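Long-range contact in periplasmic His/Glu/Gln/Arg/opine family-binding protein (Silicibacter pomeroyi, PDB 3I6V), which binds lysine and probably serves as the periplasmic solute-binding component of an amino-acid ABC transporter: residues D79-P91 with R192-E204. Numbering follows the deposited sequence.
Sequences DEVIDFTQNYIPP and RGKFDAAITSMKE. With NA (sodium ion), chain C.
Asp196 OD2 is gripped twice by Gln86: the backbone N donates to its syn lone pair at 2.9 Å, nearly straight at 166°, and the side-chain NE2 reaches it from the anti side in a longer, more bent bond of 3.2 Å. The contact lays helix 189-204 along strand 83-89 in one lobe of a two-lobed periplasmic binding protein, the strand pairing antiparallel with 180-184 while the chain runs on from it toward the other lobe. The axes of segments 83-85 and 192-204 run roughly parallel, at 24°. With chi1 at 64°, CG of Gln86 sits between its backbone N and carbonyl carbon, and the extended chain beyond runs antiparallel to the side chains of Asp196 and Lys203, alongside both. Its amide then splits its work: NE2 donates to Thr200 OG1 at 2.9 Å, exactly in the amide plane, while OE1 accepts from Lys203 NZ. That ammonium also donates to Asn87 O, 2.8 Å from NZ, and cation-pi contact with Tyr223 adds to its hold. Ile199 CG2 packs over one face of the Gln86 amide, 3.5 Å from CD, and its CD1 meets Thr85 CB. A leucine in place of Gln86 would probably leave Lys203 NZ and Thr200 OG1 without their amide partners, although the backbone bond to Asp196 could persist. Nearer the sodium ion, Asp83 lends OD1 to the metal, whose site Asp79, Ile82 and Glu186 complete. Its OD2, 3.8 Å from Arg192 NH2, lies well out of the guanidinium plane, so no N-H points at it and this long salt bridge rests on charge alone. Three waters lie in the guanidinium plane at its edge: two bridge to Asp83 OD2, one of them weakly, and the third accepts from Arg192 NH1 and donates to both Phe84 O and Asp196 OD1.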
ATOM      1  N   ASP A  79      -6.602  13.706   1.009  1.00 18.36           N
ATOM      2  CA  ASP A  79      -6.772  14.713   2.083  1.00 19.08           C
ATOM      3  C   ASP A  79      -8.068  15.569   1.955  1.00 18.85           C
ATOM      4  O   ASP A  79      -8.488  16.215   2.939  1.00 17.56           O
ATOM      5  CB  ASP A  79      -5.490  15.553   2.203  1.00 18.83           C
ATOM      6  CG  ASP A  79      -5.536  16.570   3.356  1.00 23.33           C
ATOM      7  OD1 ASP A  79      -5.932  16.215   4.520  1.00 22.49           O
ATOM      8  OD2 ASP A  79      -5.177  17.743   3.088  1.00 24.39           O
ATOM      9  N   GLU A  80      -8.734  15.547   0.790  1.00 19.48           N
ATOM     10  CA  GLU A  80     -10.047  16.208   0.655  1.00 20.01           C
ATOM     11  C   GLU A  80     -11.104  15.531   1.502  1.00 20.21           C
ATOM     12  O   GLU A  80     -12.046  16.184   1.903  1.00 20.19           O
ATOM     13  CB  GLU A  80     -10.558  16.224  -0.801  1.00 20.63           C
ATOM     14  CG  GLU A  80      -9.580  16.887  -1.780  1.00 24.56           C
ATOM     15  CD  GLU A  80      -9.969  16.663  -3.246  1.00 29.54           C
ATOM     16  OE1 GLU A  80     -11.011  16.028  -3.519  1.00 29.91           O
ATOM     17  OE2 GLU A  80      -9.220  17.123  -4.128  1.00 31.29           O
ATOM     18  N   VAL A  81     -10.966  14.228   1.778  1.00 19.35           N
ATOM     19  CA  VAL A  81     -12.016  13.508   2.569  1.00 20.19           C
ATOM     20  C   VAL A  81     -11.574  12.851   3.892  1.00 19.47           C
ATOM     21  O   VAL A  81     -12.399  12.597   4.774  1.00 19.78           O
ATOM     22  CB  VAL A  81     -12.696  12.451   1.742  1.00 20.98           C
ATOM     23  CG1 VAL A  81     -13.573  13.096   0.617  1.00 23.46           C
ATOM     24  CG2 VAL A  81     -11.624  11.490   1.163  1.00 19.86           C
ATOM     25  N   ILE A  82     -10.286  12.555   4.029  1.00 17.90           N
ATOM     26  CA  ILE A  82      -9.772  11.958   5.262  1.00 18.01           C
ATOM     27  C   ILE A  82      -8.516  12.713   5.689  1.00 17.73           C
ATOM     28  O   ILE A  82      -8.040  13.545   4.915  1.00 17.12           O
ATOM     29  CB  ILE A  82      -9.416  10.429   5.067  1.00 17.41           C
ATOM     30  CG1 ILE A  82      -8.343  10.254   4.005  1.00 18.15           C
ATOM     31  CG2 ILE A  82     -10.691   9.609   4.723  1.00 19.50           C
ATOM     32  CD1 ILE A  82      -7.685   8.827   3.994  1.00 20.87           C
ATOM     33  N   ASP A  83      -7.969  12.391   6.865  1.00 17.20           N
ATOM     34  CA  ASP A  83      -6.706  12.968   7.344  1.00 18.76           C
ATOM     35  C   ASP A  83      -5.647  11.882   7.536  1.00 19.30           C
ATOM     36  O   ASP A  83      -5.963  10.760   7.929  1.00 20.10           O
ATOM     37  CB  ASP A  83      -6.914  13.683   8.682  1.00 17.92           C
ATOM     38  CG  ASP A  83      -7.410  15.136   8.530  1.00 21.09           C
ATOM     39  OD1 ASP A  83      -7.516  15.702   7.404  1.00 22.55           O
ATOM     40  OD2 ASP A  83      -7.749  15.716   9.585  1.00 25.53           O
ATOM     41  N   PHE A  84      -4.395  12.211   7.258  1.00 19.25           N
ATOM     42  CA  PHE A  84      -3.299  11.223   7.367  1.00 19.21           C
ATOM     43  C   PHE A  84      -2.383  11.521   8.562  1.00 19.48           C
ATOM     44  O   PHE A  84      -2.199  12.690   8.922  1.00 18.72           O
ATOM     45  CB  PHE A  84      -2.445  11.245   6.102  1.00 19.14           C
ATOM     46  CG  PHE A  84      -3.109  10.634   4.895  1.00 19.07           C
ATOM     47  CD1 PHE A  84      -3.741  11.445   3.959  1.00 18.37           C
ATOM     48  CD2 PHE A  84      -3.054   9.245   4.675  1.00 21.59           C
ATOM     49  CE1 PHE A  84      -4.350  10.902   2.820  1.00 20.07           C
ATOM     50  CE2 PHE A  84      -3.643   8.673   3.531  1.00 21.17           C
ATOM     51  CZ  PHE A  84      -4.292   9.496   2.603  1.00 20.75           C
ATOM     52  N   THR A  85      -1.816  10.474   9.166  1.00 19.26           N
ATOM     53  CA  THR A  85      -0.627  10.617  10.021  1.00 19.34           C
ATOM     54  C   THR A  85       0.539  11.009   9.134  1.00 19.34           C
ATOM     55  O   THR A  85       0.406  11.025   7.913  1.00 19.39           O
ATOM     56  CB  THR A  85      -0.256   9.258  10.730  1.00 19.20           C
ATOM     57  OG1 THR A  85       0.098   8.264   9.746  1.00 19.21           O
ATOM     58  CG2 THR A  85      -1.390   8.752  11.578  1.00 16.32           C
ATOM     59  N   GLN A  86       1.698  11.276   9.735  1.00 19.60           N
ATOM     60  CA  GLN A  86       2.944  11.318   9.004  1.00 20.32           C
ATOM     61  C   GLN A  86       3.175   9.960   8.313  1.00 20.57           C
ATOM     62  O   GLN A  86       2.559   8.956   8.694  1.00 19.67           O
ATOM     63  CB  GLN A  86       4.100  11.563   9.995  1.00 21.28           C
ATOM     64  CG  GLN A  86       4.262  10.394  10.998  1.00 21.80           C
ATOM     65  CD  GLN A  86       5.268  10.738  12.075  1.00 24.00           C
ATOM     66  OE1 GLN A  86       6.468  10.878  11.812  1.00 25.46           O
ATOM     67  NE2 GLN A  86       4.778  10.909  13.274  1.00 22.84           N
ATOM     68  N   ASN A  87       4.073   9.916   7.332  1.00 20.79           N
ATOM     69  CA  ASN A  87       4.350   8.637   6.698  1.00 22.28           C
ATOM     70  C   ASN A  87       5.037   7.626   7.683  1.00 22.35           C
ATOM     71  O   ASN A  87       5.660   8.026   8.682  1.00 21.43           O
ATOM     72  CB  ASN A  87       5.058   8.767   5.332  1.00 21.58           C
ATOM     73  CG  ASN A  87       6.453   9.458   5.386  1.00 24.79           C
ATOM     74  OD1 ASN A  87       7.245   9.318   6.336  1.00 26.68           O
ATOM     75  ND2 ASN A  87       6.763  10.160   4.311  1.00 23.34           N
ATOM     76  N   TYR A  88       4.832   6.332   7.436  1.00 22.02           N
ATOM     77  CA  TYR A  88       5.522   5.324   8.222  1.00 22.16           C
ATOM     78  C   TYR A  88       6.404   4.432   7.346  1.00 23.24           C
ATOM     79  O   TYR A  88       7.166   3.606   7.860  1.00 24.84           O
ATOM     80  CB  TYR A  88       4.576   4.557   9.119  1.00 20.77           C
ATOM     81  CG  TYR A  88       3.449   3.869   8.389  1.00 22.61           C
ATOM     82  CD1 TYR A  88       2.149   4.398   8.407  1.00 21.67           C
ATOM     83  CD2 TYR A  88       3.680   2.686   7.678  1.00 22.92           C
ATOM     84  CE1 TYR A  88       1.086   3.756   7.723  1.00 21.44           C
ATOM     85  CE2 TYR A  88       2.640   2.037   6.992  1.00 22.43           C
ATOM     86  CZ  TYR A  88       1.360   2.560   7.034  1.00 21.83           C
ATOM     87  OH  TYR A  88       0.355   1.930   6.339  1.00 22.57           O
ATOM     88  N   ILE A  89       6.310   4.621   6.036  1.00 23.74           N
ATOM     89  CA  ILE A  89       7.342   4.191   5.111  1.00 25.26           C
ATOM     90  C   ILE A  89       7.665   5.418   4.246  1.00 25.89           C
ATOM     91  O   ILE A  89       6.747   6.145   3.861  1.00 24.83           O
ATOM     92  CB  ILE A  89       6.880   3.017   4.209  1.00 26.36           C
ATOM     93  CG1 ILE A  89       6.217   1.899   5.043  1.00 27.99           C
ATOM     94  CG2 ILE A  89       8.074   2.457   3.326  1.00 26.56           C
ATOM     95  CD1 ILE A  89       5.652   0.750   4.174  1.00 30.42           C
ATOM     96  N   PRO A  90       8.972   5.668   3.969  1.00 26.44           N
ATOM     97  CA  PRO A  90       9.352   6.752   3.077  1.00 27.20           C
ATOM     98  C   PRO A  90       8.770   6.544   1.678  1.00 27.70           C
ATOM     99  O   PRO A  90       8.444   5.390   1.315  1.00 27.59           O
ATOM    100  CB  PRO A  90      10.914   6.698   3.055  1.00 27.37           C
ATOM    101  CG  PRO A  90      11.257   6.057   4.421  1.00 27.93           C
ATOM    102  CD  PRO A  90      10.148   5.010   4.584  1.00 26.83           C
ATOM    103  N   PRO A  91       8.631   7.641   0.900  1.00 28.00           N
ATOM    104  CA  PRO A  91       8.098   7.505  -0.453  1.00 28.33           C
ATOM    105  C   PRO A  91       8.920   6.466  -1.202  1.00 28.55           C
ATOM    106  O   PRO A  91      10.156   6.500  -1.135  1.00 27.68           O
ATOM    107  CB  PRO A  91       8.303   8.905  -1.065  1.00 28.72           C
ATOM    108  CG  PRO A  91       8.412   9.848   0.122  1.00 29.04           C
ATOM    109  CD  PRO A  91       9.033   9.033   1.221  1.00 27.84           C
ATOM    110  N   ARG A 192      -5.611  10.498  15.860  1.00 22.30           N
ATOM    111  CA  ARG A 192      -4.548  10.672  14.876  1.00 21.54           C
ATOM    112  C   ARG A 192      -3.290  11.148  15.580  1.00 22.51           C
ATOM    113  O   ARG A 192      -2.187  10.697  15.251  1.00 23.09           O
ATOM    114  CB  ARG A 192      -4.981  11.665  13.768  1.00 21.93           C
ATOM    115  CG  ARG A 192      -3.873  12.052  12.751  1.00 19.00           C
ATOM    116  CD  ARG A 192      -4.478  12.755  11.490  1.00 17.67           C
ATOM    117  NE  ARG A 192      -5.244  13.961  11.893  1.00 20.05           N
ATOM    118  CZ  ARG A 192      -4.689  15.129  12.215  1.00 21.67           C
ATOM    119  NH1 ARG A 192      -3.372  15.265  12.210  1.00 22.03           N
ATOM    120  NH2 ARG A 192      -5.454  16.160  12.578  1.00 22.57           N
ATOM    121  N   GLY A 193      -3.455  12.056  16.551  1.00 23.02           N
ATOM    122  CA  GLY A 193      -2.336  12.551  17.346  1.00 23.56           C
ATOM    123  C   GLY A 193      -1.642  11.428  18.147  1.00 23.76           C
ATOM    124  O   GLY A 193      -0.429  11.402  18.221  1.00 24.80           O
ATOM    125  N   LYS A 194      -2.412  10.508  18.726  1.00 24.11           N
ATOM    126  CA  LYS A 194      -1.845   9.319  19.419  1.00 24.87           C
ATOM    127  C   LYS A 194      -1.013   8.454  18.481  1.00 24.64           C
ATOM    128  O   LYS A 194       0.126   8.053  18.799  1.00 24.00           O
ATOM    129  CB  LYS A 194      -2.953   8.477  20.074  1.00 25.15           C
ATOM    130  CG  LYS A 194      -3.475   9.071  21.372  1.00 27.40           C
ATOM    131  CD  LYS A 194      -4.833   8.463  21.759  1.00 28.49           C
ATOM    132  CE  LYS A 194      -5.313   9.079  23.074  1.00 33.26           C
ATOM    133  NZ  LYS A 194      -6.400   8.276  23.645  1.00 35.85           N
ATOM    134  N   PHE A 195      -1.542   8.215  17.282  1.00 24.52           N
ATOM    135  CA  PHE A 195      -0.782   7.466  16.318  1.00 23.62           C
ATOM    136  C   PHE A 195       0.440   8.204  15.867  1.00 23.84           C
ATOM    137  O   PHE A 195       1.478   7.581  15.684  1.00 23.54           O
ATOM    138  CB  PHE A 195      -1.634   6.991  15.148  1.00 24.10           C
ATOM    139  CG  PHE A 195      -2.455   5.803  15.490  1.00 24.52           C
ATOM    140  CD1 PHE A 195      -3.823   5.911  15.621  1.00 24.62           C
ATOM    141  CD2 PHE A 195      -1.827   4.570  15.743  1.00 24.35           C
ATOM    142  CE1 PHE A 195      -4.603   4.779  15.971  1.00 27.46           C
ATOM    143  CE2 PHE A 195      -2.575   3.456  16.079  1.00 24.18           C
ATOM    144  CZ  PHE A 195      -3.966   3.556  16.186  1.00 25.50           C
ATOM    145  N   ASP A 196       0.318   9.521  15.672  1.00 24.06           N
ATOM    146  CA  ASP A 196       1.484  10.299  15.263  1.00 24.95           C
ATOM    147  C   ASP A 196       2.610  10.248  16.310  1.00 24.99           C
ATOM    148  O   ASP A 196       3.787  10.100  15.962  1.00 24.28           O
ATOM    149  CB  ASP A 196       1.097  11.750  14.917  1.00 25.56           C
ATOM    150  CG  ASP A 196       0.897  11.962  13.400  1.00 28.47           C
ATOM    151  OD1 ASP A 196       0.002  12.753  13.025  1.00 30.44           O
ATOM    152  OD2 ASP A 196       1.634  11.344  12.595  1.00 27.51           O
ATOM    153  N   ALA A 197       2.227  10.408  17.575  1.00 25.66           N
ATOM    154  CA  ALA A 197       3.188  10.351  18.667  1.00 26.98           C
ATOM    155  C   ALA A 197       3.825   8.951  18.724  1.00 26.70           C
ATOM    156  O   ALA A 197       5.020   8.837  18.911  1.00 27.25           O
ATOM    157  CB  ALA A 197       2.519  10.719  20.004  1.00 26.79           C
ATOM    158  N   ALA A 198       3.048   7.889  18.506  1.00 26.37           N
ATOM    159  CA  ALA A 198       3.643   6.534  18.455  1.00 25.25           C
ATOM    160  C   ALA A 198       4.605   6.322  17.282  1.00 25.22           C
ATOM    161  O   ALA A 198       5.710   5.757  17.443  1.00 25.21           O
ATOM    162  CB  ALA A 198       2.534   5.453  18.496  1.00 25.09           C
ATOM    163  N   ILE A 199       4.228   6.798  16.094  1.00 23.87           N
ATOM    164  CA  ILE A 199       5.110   6.698  14.942  1.00 24.16           C
ATOM    165  C   ILE A 199       6.439   7.449  15.177  1.00 25.27           C
ATOM    166  O   ILE A 199       7.515   6.926  14.869  1.00 25.24           O
ATOM    167  CB  ILE A 199       4.423   7.203  13.636  1.00 23.34           C
ATOM    168  CG1 ILE A 199       3.245   6.290  13.268  1.00 25.12           C
ATOM    169  CG2 ILE A 199       5.434   7.264  12.487  1.00 22.98           C
ATOM    170  CD1 ILE A 199       2.263   6.893  12.247  1.00 26.52           C
ATOM    171  N   THR A 200       6.355   8.684  15.683  1.00 26.69           N
ATOM    172  CA  THR A 200       7.552   9.484  15.954  1.00 27.83           C
ATOM    173  C   THR A 200       8.527   8.748  16.910  1.00 28.34           C
ATOM    174  O   THR A 200       9.711   8.665  16.628  1.00 28.39           O
ATOM    175  CB  THR A 200       7.164  10.862  16.514  1.00 28.14           C
ATOM    176  OG1 THR A 200       6.496  11.588  15.486  1.00 27.87           O
ATOM    177  CG2 THR A 200       8.419  11.668  16.973  1.00 28.83           C
ATOM    178  N   SER A 201       8.000   8.204  17.995  1.00 29.74           N
ATOM    179  CA  SER A 201       8.777   7.374  18.946  1.00 31.84           C
ATOM    180  C   SER A 201       9.486   6.179  18.270  1.00 32.72           C
ATOM    181  O   SER A 201      10.632   5.868  18.608  1.00 33.64           O
ATOM    182  CB  SER A 201       7.877   6.903  20.097  1.00 31.88           C
ATOM    183  OG  SER A 201       7.113   5.736  19.724  1.00 34.21           O
ATOM    184  N   MET A 202       8.848   5.537  17.285  1.00 32.14           N
ATOM    185  CA  MET A 202       9.498   4.411  16.577  1.00 31.30           C
ATOM    186  C   MET A 202      10.577   4.891  15.603  1.00 31.70           C
ATOM    187  O   MET A 202      11.548   4.159  15.299  1.00 31.54           O
ATOM    188  CB  MET A 202       8.466   3.541  15.833  1.00 31.03           C
ATOM    189  CG  MET A 202       7.474   2.815  16.740  1.00 29.31           C
ATOM    190  SD  MET A 202       6.361   1.652  15.899  1.00 18.68           S
ATOM    191  CE  MET A 202       7.566   0.609  15.177  1.00 25.52           C
ATOM    192  N   LYS A 203      10.401   6.107  15.083  1.00 31.71           N
ATOM    193  CA  LYS A 203      11.420   6.720  14.239  1.00 33.19           C
ATOM    194  C   LYS A 203      12.640   7.105  15.090  1.00 34.66           C
ATOM    195  O   LYS A 203      13.765   6.896  14.675  1.00 34.71           O
ATOM    196  CB  LYS A 203      10.886   7.943  13.447  1.00 33.15           C
ATOM    197  CG  LYS A 203       9.872   7.562  12.320  1.00 31.15           C
ATOM    198  CD  LYS A 203       9.432   8.750  11.478  1.00 31.69           C
ATOM    199  CE  LYS A 203       8.297   8.364  10.497  1.00 28.50           C
ATOM    200  NZ  LYS A 203       7.740   9.575   9.740  1.00 27.05           N
ATOM    201  N   GLU A 204      12.386   7.642  16.281  1.00 36.40           N
ATOM    202  CA  GLU A 204      13.442   8.147  17.159  1.00 38.49           C
ATOM    203  C   GLU A 204      14.358   7.054  17.772  1.00 38.58           C
ATOM    204  O   GLU A 204      15.557   7.288  17.948  1.00 39.36           O
ATOM    205  CB  GLU A 204      12.835   9.048  18.237  1.00 38.64           C
ATOM    206  CG  GLU A 204      12.507  10.442  17.707  1.00 42.82           C
ATOM    207  CD  GLU A 204      11.705  11.291  18.695  1.00 48.08           C
ATOM    208  OE1 GLU A 204      11.180  10.737  19.696  1.00 50.59           O
ATOM    209  OE2 GLU A 204      11.582  12.514  18.449  1.00 49.33           O
TER
HETATM  210 NA    NA C 279      -8.242  15.972   5.127  1.00 17.71          NA
HETATM  211  O   HOH W   1      -8.013  13.420  12.098  1.00 20.36           O
HETATM  212  O   HOH W   2      -8.311  15.979  12.631  1.00 21.13           O
HETATM  213  O   HOH W   3      -1.058  14.006  11.101  1.00 22.79           O
HETATM  214  O   HOH W   4       8.293  12.351  13.105  1.00 33.13           O